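Local atomic coordinates of lipopolysaccharide biosynthesis protein wbpB (Thermus thermophilus, PDB entry 3O9Z), a protein that acts as an NAD-dependent dehydrogenase in making 2,3-diacetamido-2,3-dideoxy-D-mannuronic acid, probably for lipopolysaccharide, and binds 2-oxoglutarate beside the dinucleotide. Residues V129-V134 and G185-D190; A140-L145 and L192-G197; V155-T160 and R244-I249. All coordinates share one frame; numbering follows the deposited sequence.

How the contacts relate
From the N terminus the chain builds the Rossmann sheet, and just past its strand 126-128 it reaches 129-134, which in contact 1 meets the start of helix 186-196 and so closes a loop of about fifty residues, with Gln131 and His187 on the ligands. Helix 136-146 follows, and its 140-145 part pairs in contact 2 with the end of the same helix 186-196. Strand 152-160 comes next and waits longest for its partner, strand 245-251, in contact 3. All three loops cross one another. Contact 1 joins the nucleotide-binding half to the C-terminal half; Ile249 of contact 3 packs under Leu141 and Leu195 of contact 2, and contacts 1 and 3 both hold 2-oxoglutarate.

Contact 1 (V129-V134 and G185-D190); sequences VLQLRV and GIHFFD. With NAD (nicotinamide-adenine-dinucleotide), chain E; AKG (2-oxoglutaric acid), chain F.
Leu130 lays its two methyls against the carboxylate of Asp190, CD1 coming within 3.5 Å of OD1, and so lines the apolar side of a buried charge. Gln131 turns to the cofactor instead: its chain, bent at chi2 (-103°), brings the amide up to the nicotinamide carboxamide, where OE1 accepts from NAD N7N at 2.9 Å and NE2 donates to NAD O7N at 3.0 Å. The same NE2 sits at the edge of the His187 ring, with the amide plane nearly perpendicular to it. Leu132 rests CD1 on the His187 backbone oxygen, and its own N donates to a water that is also hydrogen-bonded to His187 ND1. Arg133 reaches Asp190 side-on with an extended chain, NE to OD2 at 2.8 Å exactly in the guanidinium plane and NH2 to OD1 at 2.8 Å, a two-pronged salt bridge that fixes the carboxylate's rotation. Across the pocket His187 NE2 donates to the keto oxygen O5 of 2-oxoglutarate at 2.8 Å. Paired amides thus fix the rotation of the carboxamide, and the histidine, steadied through water from the loop, holds the ketone next to the nicotinamide, an arrangement consistent with hydride exchange between the two.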
loop_
_atom_site.group_PDB
_atom_site.type_symbol
_atom_site.label_atom_id
_atom_site.label_comp_id
_atom_site.label_asym_id
_atom_site.label_seq_id
_atom_site.Cartn_x
_atom_site.Cartn_y
_atom_site.Cartn_z
ATOM N N VAL A 129 -6.643 -13.307 22.868
ATOM C CA VAL A 129 -5.413 -13.225 23.661
ATOM C C VAL A 129 -5.547 -12.090 24.693
ATOM O O VAL A 129 -5.569 -10.902 24.349
ATOM C CB VAL A 129 -4.186 -12.933 22.757
ATOM C CG1 VAL A 129 -2.879 -12.789 23.569
ATOM C CG2 VAL A 129 -4.067 -14.021 21.719
ATOM N N LEU A 130 -5.662 -12.487 25.953
ATOM C CA LEU A 130 -5.683 -11.525 27.056
ATOM C C LEU A 130 -4.629 -12.001 28.044
ATOM O O LEU A 130 -4.929 -12.711 29.004
ATOM C CB LEU A 130 -7.067 -11.490 27.736
ATOM C CG LEU A 130 -8.100 -10.785 26.863
ATOM C CD1 LEU A 130 -9.551 -11.213 27.186
ATOM C CD2 LEU A 130 -7.913 -9.284 26.844
ATOM N N GLN A 131 -3.354 -11.718 27.798
ATOM C CA GLN A 131 -2.339 -12.373 28.611
ATOM C C GLN A 131 -2.325 -11.948 30.058
ATOM O O GLN A 131 -1.702 -12.637 30.851
ATOM C CB GLN A 131 -0.954 -12.217 27.963
ATOM C CG GLN A 131 -0.311 -10.856 28.114
ATOM C CD GLN A 131 -0.371 -9.986 26.870
ATOM O OE1 GLN A 131 0.593 -9.250 26.586
ATOM N NE2 GLN A 131 -1.429 -10.103 26.082
ATOM N N LEU A 132 -2.924 -10.812 30.412
ATOM C CA LEU A 132 -2.954 -10.501 31.847
ATOM C C LEU A 132 -3.697 -11.563 32.659
ATOM O O LEU A 132 -3.409 -11.765 33.852
ATOM C CB LEU A 132 -3.526 -9.103 32.094
ATOM C CG LEU A 132 -2.680 -7.937 31.586
ATOM C CD1 LEU A 132 -3.306 -6.622 32.064
ATOM C CD2 LEU A 132 -1.278 -8.086 32.087
ATOM N N ARG A 133 -4.639 -12.262 32.026
ATOM C CA ARG A 133 -5.382 -13.300 32.760
ATOM C C ARG A 133 -4.550 -14.546 33.050
ATOM O O ARG A 133 -4.992 -15.424 33.805
ATOM C CB ARG A 133 -6.668 -13.691 32.034
ATOM C CG ARG A 133 -7.636 -12.548 31.869
ATOM C CD ARG A 133 -8.958 -13.066 31.350
ATOM N NE ARG A 133 -9.946 -12.032 31.112
ATOM C CZ ARG A 133 -11.249 -12.240 31.221
ATOM N NH1 ARG A 133 -11.706 -13.436 31.591
ATOM N NH2 ARG A 133 -12.105 -11.269 30.943
ATOM N N VAL A 134 -3.361 -14.647 32.457
ATOM C CA VAL A 134 -2.434 -15.712 32.825
ATOM C C VAL A 134 -1.173 -15.192 33.516
ATOM O O VAL A 134 -0.210 -15.923 33.769
ATOM C CB VAL A 134 -2.112 -16.634 31.601
ATOM C CG1 VAL A 134 -3.419 -17.187 31.047
ATOM C CG2 VAL A 134 -1.355 -15.850 30.504
ATOM N N GLY A 185 -5.785 0.367 26.306
ATOM C CA GLY A 185 -6.560 0.208 27.555
ATOM C C GLY A 185 -7.321 -1.080 27.705
ATOM O O GLY A 185 -7.578 -1.489 28.849
ATOM N N ILE A 186 -7.591 -1.794 26.608
ATOM C CA ILE A 186 -8.405 -3.007 26.773
ATOM C C ILE A 186 -7.777 -3.979 27.753
ATOM O O ILE A 186 -8.483 -4.724 28.453
ATOM C CB ILE A 186 -8.661 -3.671 25.413
ATOM C CG1 ILE A 186 -9.776 -4.730 25.559
ATOM C CG2 ILE A 186 -7.390 -4.290 24.785
ATOM C CD1 ILE A 186 -11.127 -4.085 25.615
ATOM N N HIS A 187 -6.447 -4.033 27.831
ATOM C CA HIS A 187 -5.772 -4.910 28.764
ATOM C C HIS A 187 -6.276 -4.661 30.172
ATOM O O HIS A 187 -6.586 -5.626 30.877
ATOM C CB HIS A 187 -4.259 -4.668 28.722
ATOM C CG HIS A 187 -3.550 -5.337 27.587
ATOM N ND1 HIS A 187 -3.418 -6.707 27.484
ATOM C CD2 HIS A 187 -2.889 -4.805 26.532
ATOM C CE1 HIS A 187 -2.705 -6.992 26.407
ATOM N NE2 HIS A 187 -2.396 -5.860 25.798
ATOM N N PHE A 188 -6.254 -3.413 30.591
ATOM C CA PHE A 188 -6.648 -3.161 31.972
ATOM C C PHE A 188 -8.160 -3.108 32.165
ATOM O O PHE A 188 -8.600 -3.494 33.265
ATOM C CB PHE A 188 -5.886 -1.989 32.622
ATOM C CG PHE A 188 -6.332 -0.617 32.201
ATOM C CD1 PHE A 188 -5.590 0.105 31.293
ATOM C CD2 PHE A 188 -7.462 -0.033 32.768
ATOM C CE1 PHE A 188 -5.978 1.359 30.901
ATOM C CE2 PHE A 188 -7.850 1.226 32.375
ATOM C CZ PHE A 188 -7.101 1.905 31.435
ATOM N N PHE A 189 -8.944 -2.649 31.183
ATOM C CA PHE A 189 -10.406 -2.730 31.332
ATOM C C PHE A 189 -10.766 -4.205 31.516
ATOM O O PHE A 189 -11.643 -4.557 32.334
ATOM C CB PHE A 189 -11.189 -1.999 30.237
ATOM C CG PHE A 189 -11.000 -0.514 30.292
ATOM C CD1 PHE A 189 -11.429 0.228 31.388
ATOM C CD2 PHE A 189 -10.389 0.150 29.248
ATOM C CE1 PHE A 189 -11.218 1.592 31.428
ATOM C CE2 PHE A 189 -10.225 1.514 29.279
ATOM C CZ PHE A 189 -10.591 2.239 30.381
ATOM N N ASP A 190 -10.126 -5.084 30.746
ATOM C CA ASP A 190 -10.390 -6.500 30.876
ATOM C C ASP A 190 -9.919 -7.084 32.203
ATOM O O ASP A 190 -10.648 -7.880 32.831
ATOM C CB ASP A 190 -9.810 -7.251 29.672
ATOM C CG ASP A 190 -10.130 -8.714 29.746
ATOM O OD1 ASP A 190 -11.272 -9.058 29.350
ATOM O OD2 ASP A 190 -9.267 -9.441 30.279
HETATM P PA NAD E . 1.610 -3.983 13.293
HETATM O O1A NAD E . 3.035 -4.171 13.654
HETATM O O2A NAD E . 1.092 -2.691 12.640
HETATM O O5B NAD E . 1.359 -5.230 12.357
HETATM C C5B NAD E . 0.085 -5.282 11.777
HETATM C C4B NAD E . 0.146 -6.260 10.578
HETATM O O4B NAD E . -1.182 -6.507 10.046
HETATM C C3B NAD E . 0.929 -5.575 9.423
HETATM O O3B NAD E . 2.035 -6.390 8.983
HETATM C C2B NAD E . -0.125 -5.324 8.331
HETATM O O2B NAD E . 0.374 -5.377 6.987
HETATM C C1B NAD E . -1.031 -6.558 8.621
HETATM N N9A NAD E . -2.366 -6.381 7.992
HETATM C C8A NAD E . -3.073 -5.307 7.545
HETATM N N7A NAD E . -4.225 -5.691 7.001
HETATM C C5A NAD E . -4.245 -7.064 7.007
HETATM C C6A NAD E . -5.173 -8.076 6.553
HETATM N N6A NAD E . -6.320 -7.714 5.898
HETATM N N1A NAD E . -4.765 -9.311 6.820
HETATM C C2A NAD E . -3.673 -9.749 7.432
HETATM N N3A NAD E . -2.773 -8.818 7.842
HETATM C C4A NAD E . -3.090 -7.532 7.654
HETATM O O3 NAD E . 0.720 -4.220 14.600
HETATM P PN NAD E . 0.909 -5.156 15.838
HETATM O O1N NAD E . 1.493 -4.334 16.986
HETATM O O2N NAD E . 1.595 -6.430 15.430
HETATM O O5D NAD E . -0.591 -5.394 16.335
HETATM C C5D NAD E . -1.222 -6.477 15.699
HETATM C C4D NAD E . -2.404 -6.866 16.606
HETATM O O4D NAD E . -1.803 -7.427 17.794
HETATM C C3D NAD E . -3.330 -5.722 17.043
HETATM O O3D NAD E . -4.651 -6.324 17.230
HETATM C C2D NAD E . -2.770 -5.395 18.437
HETATM O O2D NAD E . -3.760 -4.873 19.310
HETATM C C1D NAD E . -2.209 -6.716 18.978
HETATM N N1N NAD E . -1.115 -6.534 19.930
HETATM C C2N NAD E . -1.141 -7.181 21.075
HETATM C C3N NAD E . -0.161 -7.104 22.044
HETATM C C7N NAD E . -0.405 -7.847 23.293
HETATM O O7N NAD E . -1.170 -8.834 23.337
HETATM N N7N NAD E . 0.355 -7.462 24.312
HETATM C C4N NAD E . 0.948 -6.294 21.764
HETATM C C5N NAD E . 0.990 -5.691 20.506
HETATM C C6N NAD E . -0.036 -5.821 19.572
HETATM C C1 AKG F . -0.249 -3.075 22.190
HETATM O O1 AKG F . 0.747 -2.339 21.964
HETATM O O2 AKG F . -1.153 -3.218 21.359
HETATM C C2 AKG F . -0.358 -3.893 23.379
HETATM O O5 AKG F . -1.356 -4.595 23.524
HETATM C C3 AKG F . 0.718 -3.861 24.432
HETATM C C4 AKG F . 0.296 -2.849 25.495
HETATM C C5 AKG F . 1.367 -2.577 26.533
HETATM O O3 AKG F . 2.535 -2.358 26.163
HETATM O O4 AKG F . 1.064 -2.580 27.729
HETATM O O HOH W 1 -4.625 -9.039 28.815
#

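Contact 2 (A140-L145 and L192-G197); sequences ALKERL and LAWLFG
Lys142 stretches its aliphatic chain over one face of the Trp194 indole. With CG anti to the backbone N (chi1 179°) and the next two torsions also extended, CD arrives 3.9 Å from the centroid of the six-membered ring, a CH-pi contact displaced toward the rim, while CE lies nearer NE1. The chain bends only at its last torsion, which leaves NZ 5.1 Å from the centroid of the five-membered ring, at most a weak cation-pi attraction. Although its CB bond does not aim at the other helix, chi1 of 180° carries the Trp194 indole to the lysine.

Leu195 is the central bump. Its CD2 methyl presses against the base of Lys142, meeting CB at 3.4 Å, tighter than ordinary van der Waals contact, and it fits into the hollow between Lys142 and Leu145. Leu145 CD1 stands 4.2 Å from that same CD2, and the other methyl, Leu195 CD1, faces Leu141 CD2 more loosely at 4.4 Å. One turn farther along, Leu145 CD1 touches the Phe196 ring at CE1 and CZ, 3.9 Å from CE1, the two side chains lying roughly at right angles.

No hydrogen bond passes between the segments; they are joined by apolar packing and the lysine-indole contact. The axes of 140-145 and 192-196 run in similar directions, 30° apart, and approach to 10.6 Å, a spacing consistent with the large side chains between them. Gly197, with positive phi, ends the second helix. Beneath the pair lies the C-terminal sheet: Leu141 and Leu195 rest on Ile249 of strand 245-251, Leu145 on Val251, and Phe196 on Leu218 and Val154, so both helices cover the same face of that sheet.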
loop_
_atom_site.group_PDB
_atom_site.type_symbol
_atom_site.label_atom_id
_atom_site.label_comp_id
_atom_site.label_asym_id
_atom_site.label_seq_id
_atom_site.Cartn_x
_atom_site.Cartn_y
_atom_site.Cartn_z
ATOM N N ALA A 140 -2.508 -14.501 41.256
ATOM C CA ALA A 140 -2.328 -14.529 42.715
ATOM C C ALA A 140 -3.225 -13.468 43.378
ATOM O O ALA A 140 -3.904 -13.725 44.388
ATOM C CB ALA A 140 -0.853 -14.334 43.067
ATOM N N LEU A 141 -3.227 -12.265 42.808
ATOM C CA LEU A 141 -4.104 -11.192 43.273
ATOM C C LEU A 141 -5.572 -11.590 43.263
ATOM O O LEU A 141 -6.310 -11.319 44.233
ATOM C CB LEU A 141 -3.875 -9.937 42.427
ATOM C CG LEU A 141 -4.778 -8.729 42.700
ATOM C CD1 LEU A 141 -4.693 -8.317 44.178
ATOM C CD2 LEU A 141 -4.290 -7.571 41.818
ATOM N N LYS A 142 -6.022 -12.209 42.177
ATOM C CA LYS A 142 -7.405 -12.603 42.062
ATOM C C LYS A 142 -7.781 -13.602 43.149
ATOM O O LYS A 142 -8.867 -13.536 43.716
ATOM C CB LYS A 142 -7.705 -13.132 40.663
ATOM C CG LYS A 142 -9.143 -13.578 40.523
ATOM C CD LYS A 142 -9.487 -14.081 39.141
ATOM C CE LYS A 142 -10.979 -14.031 38.900
ATOM N NZ LYS A 142 -11.593 -15.261 39.469
ATOM N N GLU A 143 -6.862 -14.501 43.477
ATOM C CA GLU A 143 -7.151 -15.462 44.537
ATOM C C GLU A 143 -7.314 -14.766 45.876
ATOM O O GLU A 143 -8.240 -15.084 46.630
ATOM C CB GLU A 143 -6.054 -16.524 44.594
ATOM C CG GLU A 143 -6.149 -17.464 43.425
ATOM C CD GLU A 143 -7.565 -17.978 43.249
ATOM O OE1 GLU A 143 -7.994 -18.784 44.106
ATOM O OE2 GLU A 143 -8.250 -17.558 42.282
ATOM N N ARG A 144 -6.425 -13.821 46.169
ATOM C CA ARG A 144 -6.472 -13.113 47.444
ATOM C C ARG A 144 -7.764 -12.312 47.564
ATOM O O ARG A 144 -8.330 -12.213 48.656
ATOM C CB ARG A 144 -5.282 -12.178 47.629
ATOM C CG ARG A 144 -3.914 -12.840 47.778
ATOM C CD ARG A 144 -2.842 -11.858 48.207
ATOM N NE ARG A 144 -2.646 -10.727 47.298
ATOM C CZ ARG A 144 -1.839 -10.752 46.242
ATOM N NH1 ARG A 144 -1.199 -11.871 45.930
ATOM N NH2 ARG A 144 -1.701 -9.681 45.478
ATOM N N LEU A 145 -8.233 -11.739 46.454
ATOM C CA LEU A 145 -9.467 -10.950 46.467
ATOM C C LEU A 145 -10.717 -11.790 46.724
ATOM O O LEU A 145 -11.675 -11.315 47.340
ATOM C CB LEU A 145 -9.619 -10.193 45.140
ATOM C CG LEU A 145 -8.662 -9.007 45.026
ATOM C CD1 LEU A 145 -8.523 -8.595 43.553
ATOM C CD2 LEU A 145 -9.130 -7.831 45.875
ATOM N N LEU A 192 -9.739 -5.484 34.997
ATOM C CA LEU A 192 -10.674 -5.007 36.016
ATOM C C LEU A 192 -12.014 -5.718 35.937
ATOM O O LEU A 192 -12.597 -6.003 36.990
ATOM C CB LEU A 192 -10.899 -3.511 35.872
ATOM C CG LEU A 192 -9.640 -2.681 36.169
ATOM C CD1 LEU A 192 -9.855 -1.231 35.699
ATOM C CD2 LEU A 192 -9.173 -2.728 37.657
ATOM N N ALA A 193 -12.518 -6.020 34.742
ATOM C CA ALA A 193 -13.769 -6.760 34.600
ATOM C C ALA A 193 -13.603 -8.170 35.150
ATOM O O ALA A 193 -14.506 -8.716 35.812
ATOM C CB ALA A 193 -14.232 -6.765 33.110
ATOM N N TRP A 194 -12.489 -8.803 34.819
ATOM C CA TRP A 194 -12.176 -10.148 35.324
ATOM C C TRP A 194 -12.122 -10.198 36.857
ATOM O O TRP A 194 -12.697 -11.113 37.476
ATOM C CB TRP A 194 -10.832 -10.569 34.716
ATOM C CG TRP A 194 -10.290 -11.900 35.083
ATOM C CD1 TRP A 194 -10.888 -13.119 34.887
ATOM C CD2 TRP A 194 -8.960 -12.161 35.552
ATOM N NE1 TRP A 194 -10.007 -14.113 35.263
ATOM C CE2 TRP A 194 -8.810 -13.557 35.632
ATOM C CE3 TRP A 194 -7.865 -11.347 35.858
ATOM C CZ2 TRP A 194 -7.631 -14.156 36.092
ATOM C CZ3 TRP A 194 -6.683 -11.942 36.296
ATOM C CH2 TRP A 194 -6.581 -13.337 36.408
ATOM N N LEU A 195 -11.475 -9.213 37.485
ATOM C CA LEU A 195 -11.386 -9.184 38.941
ATOM C C LEU A 195 -12.675 -8.714 39.614
ATOM O O LEU A 195 -13.030 -9.257 40.667
ATOM C CB LEU A 195 -10.259 -8.258 39.372
ATOM C CG LEU A 195 -8.845 -8.644 38.909
ATOM C CD1 LEU A 195 -7.870 -7.529 39.313
ATOM C CD2 LEU A 195 -8.430 -9.986 39.548
ATOM N N PHE A 196 -13.354 -7.745 39.027
ATOM C CA PHE A 196 -14.346 -6.952 39.760
ATOM C C PHE A 196 -15.718 -6.879 39.116
ATOM O O PHE A 196 -16.627 -6.230 39.645
ATOM C CB PHE A 196 -13.837 -5.534 40.021
ATOM C CG PHE A 196 -12.529 -5.464 40.753
ATOM C CD1 PHE A 196 -12.400 -6.028 42.016
ATOM C CD2 PHE A 196 -11.435 -4.827 40.192
ATOM C CE1 PHE A 196 -11.193 -5.932 42.715
ATOM C CE2 PHE A 196 -10.244 -4.718 40.856
ATOM C CZ PHE A 196 -10.101 -5.283 42.130
ATOM N N GLY A 197 -15.904 -7.518 37.972
ATOM C CA GLY A 197 -17.222 -7.504 37.341
ATOM C C GLY A 197 -17.639 -6.346 36.472
ATOM O O GLY A 197 -16.806 -5.636 35.916
#

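Contact 3 (V155-T160 and R244-I249); sequences VLTYVT and RTYRSI. With AKG (2-oxoglutaric acid), chain F.
Arg247 and Tyr158, a non-hydrogen-bonded pair of neighbouring antiparallel strands in the C-terminal alpha/beta domain of this Gfo/Idh/MocA-type oxidoreductase, grip the distal carboxylate of 2-oxoglutarate. Tyr158 OH donates to O4 at 2.6 Å, Arg247 NE to O4 at 2.9 Å and NH2 to O3 at 3.0 Å, while Thr160 OG1 donates to O3 from the same face of the sheet. Arg162, itself a ligand of 2-oxoglutarate, hydrogen-bonds Thr160 OG1. The arginine chain passes extended across the tyrosine, its CG 4.0 Å above the ring centre in a CH-pi contact, and the guanidinium is turned 73° from the ring. An alanine at Arg247 is likely to leave the carboxylate without the NE and NH2 donors that bridge its two oxygens and to bare the tyrosine face on that side. Farther out, Ser259 holds Arg247 NH1, and Glu257 accepts from the Arg247 backbone N. The strands are registered by backbone bonds between Thr157 and Ser248 and between Val159 and Tyr246. On the reverse face Thr157 CG2 lies at the Tyr246 ring edge, while the polar ends of Tyr246 and Ser248 turn to Glu255. There a water donates to Ser248 OG and, at 2.8 Å, to Val155 O.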
loop_
_atom_site.group_PDB
_atom_site.type_symbol
_atom_site.label_atom_id
_atom_site.label_comp_id
_atom_site.label_asym_id
_atom_site.label_seq_id
_atom_site.Cartn_x
_atom_site.Cartn_y
_atom_site.Cartn_z
ATOM N N VAL A 155 -6.528 1.877 42.435
ATOM C CA VAL A 155 -5.917 2.861 41.552
ATOM C C VAL A 155 -5.168 2.064 40.494
ATOM O O VAL A 155 -4.291 1.253 40.813
ATOM C CB VAL A 155 -4.939 3.773 42.308
ATOM C CG1 VAL A 155 -4.241 4.697 41.332
ATOM C CG2 VAL A 155 -5.700 4.591 43.352
ATOM N N LEU A 156 -5.520 2.271 39.231
ATOM C CA LEU A 156 -4.899 1.534 38.112
ATOM C C LEU A 156 -4.131 2.574 37.323
ATOM O O LEU A 156 -4.693 3.595 36.899
ATOM C CB LEU A 156 -6.017 1.010 37.187
ATOM C CG LEU A 156 -5.642 -0.052 36.163
ATOM C CD1 LEU A 156 -4.722 0.474 35.071
ATOM C CD2 LEU A 156 -5.092 -1.337 36.827
ATOM N N THR A 157 -2.821 2.351 37.166
ATOM C CA THR A 157 -1.975 3.262 36.400
ATOM C C THR A 157 -1.256 2.461 35.331
ATOM O O THR A 157 -0.690 1.398 35.614
ATOM C CB THR A 157 -0.910 3.865 37.336
ATOM O OG1 THR A 157 -1.575 4.466 38.453
ATOM C CG2 THR A 157 -0.126 4.973 36.609
ATOM N N TYR A 158 -1.399 2.887 34.080
ATOM C CA TYR A 158 -0.967 2.061 32.952
ATOM C C TYR A 158 -0.239 2.970 31.975
ATOM O O TYR A 158 -0.874 3.698 31.191
ATOM C CB TYR A 158 -2.204 1.402 32.295
ATOM C CG TYR A 158 -1.870 0.180 31.479
ATOM C CD1 TYR A 158 -1.310 0.283 30.200
ATOM C CD2 TYR A 158 -2.053 -1.087 32.018
ATOM C CE1 TYR A 158 -1.023 -0.877 29.460
ATOM C CE2 TYR A 158 -1.736 -2.239 31.316
ATOM C CZ TYR A 158 -1.235 -2.133 30.041
ATOM O OH TYR A 158 -0.909 -3.261 29.311
ATOM N N VAL A 159 1.084 2.936 32.002
ATOM C CA VAL A 159 1.897 3.824 31.176
ATOM C C VAL A 159 2.798 2.909 30.365
ATOM O O VAL A 159 3.492 2.044 30.901
ATOM C CB VAL A 159 2.789 4.748 32.029
ATOM C CG1 VAL A 159 3.565 5.645 31.095
ATOM C CG2 VAL A 159 1.957 5.615 32.975
ATOM N N THR A 160 2.737 3.007 29.044
ATOM C CA THR A 160 3.586 2.167 28.212
ATOM C C THR A 160 4.081 2.996 27.025
ATOM O O THR A 160 3.302 3.389 26.147
ATOM C CB THR A 160 2.867 0.857 27.824
ATOM O OG1 THR A 160 3.771 0.068 27.026
ATOM C CG2 THR A 160 1.598 1.140 27.025
ATOM N N ARG A 244 10.475 2.937 30.755
ATOM C CA ARG A 244 9.435 3.550 29.919
ATOM C C ARG A 244 8.068 2.901 30.053
ATOM O O ARG A 244 7.155 3.239 29.295
ATOM C CB ARG A 244 9.882 3.596 28.456
ATOM C CG ARG A 244 11.162 4.399 28.328
ATOM C CD ARG A 244 11.732 4.469 26.926
ATOM N NE ARG A 244 12.610 5.632 26.922
ATOM C CZ ARG A 244 12.290 6.807 26.395
ATOM N NH1 ARG A 244 11.153 6.970 25.733
ATOM N NH2 ARG A 244 13.154 7.804 26.482
ATOM N N THR A 245 7.927 1.983 30.999
ATOM C CA THR A 245 6.647 1.378 31.310
ATOM C C THR A 245 6.434 1.375 32.820
ATOM O O THR A 245 7.375 1.263 33.633
ATOM C CB THR A 245 6.504 -0.060 30.810
ATOM O OG1 THR A 245 7.364 -0.914 31.570
ATOM C CG2 THR A 245 6.842 -0.160 29.296
ATOM N N TYR A 246 5.161 1.427 33.175
ATOM C CA TYR A 246 4.721 1.334 34.556
ATOM C C TYR A 246 3.279 0.853 34.511
ATOM O O TYR A 246 2.390 1.595 34.096
ATOM C CB TYR A 246 4.837 2.689 35.256
ATOM C CG TYR A 246 4.350 2.659 36.694
ATOM C CD1 TYR A 246 5.016 1.880 37.641
ATOM C CD2 TYR A 246 3.237 3.382 37.096
ATOM C CE1 TYR A 246 4.566 1.821 38.956
ATOM C CE2 TYR A 246 2.792 3.352 38.422
ATOM C CZ TYR A 246 3.469 2.566 39.334
ATOM O OH TYR A 246 3.007 2.520 40.634
ATOM N N ARG A 247 3.060 -0.390 34.931
ATOM C CA ARG A 247 1.752 -1.027 34.872
ATOM C C ARG A 247 1.399 -1.535 36.245
ATOM O O ARG A 247 1.981 -2.522 36.717
ATOM C CB ARG A 247 1.698 -2.165 33.843
ATOM C CG ARG A 247 2.069 -1.773 32.406
ATOM C CD ARG A 247 2.033 -3.055 31.550
ATOM N NE ARG A 247 2.556 -2.881 30.197
ATOM C CZ ARG A 247 3.802 -3.166 29.830
ATOM N NH1 ARG A 247 4.696 -3.521 30.762
ATOM N NH2 ARG A 247 4.162 -3.075 28.551
ATOM N N SER A 248 0.500 -0.813 36.909
ATOM C CA SER A 248 0.319 -0.961 38.355
ATOM C C SER A 248 -1.166 -1.065 38.683
ATOM O O SER A 248 -1.988 -0.275 38.196
ATOM C CB SER A 248 0.892 0.262 39.081
ATOM O OG SER A 248 0.371 0.370 40.395
ATOM N N ILE A 249 -1.520 -2.052 39.502
ATOM C CA ILE A 249 -2.845 -2.093 40.136
ATOM C C ILE A 249 -2.652 -2.010 41.644
ATOM O O ILE A 249 -1.956 -2.845 42.262
ATOM C CB ILE A 249 -3.713 -3.274 39.679
ATOM C CG1 ILE A 249 -5.095 -3.196 40.346
ATOM C CG2 ILE A 249 -3.042 -4.623 39.957
ATOM C CD1 ILE A 249 -6.109 -4.158 39.723
HETATM C C1 AKG F . -0.249 -3.075 22.190
HETATM O O1 AKG F . 0.747 -2.339 21.964
HETATM O O2 AKG F . -1.153 -3.218 21.359
HETATM C C2 AKG F . -0.358 -3.893 23.379
HETATM O O5 AKG F . -1.356 -4.595 23.524
HETATM C C3 AKG F . 0.718 -3.861 24.432
HETATM C C4 AKG F . 0.296 -2.849 25.495
HETATM C C5 AKG F . 1.367 -2.577 26.533
HETATM O O3 AKG F . 2.535 -2.358 26.163
HETATM O O4 AKG F . 1.064 -2.580 27.729
HETATM O O HOH W 2 -1.659 2.234 40.487
#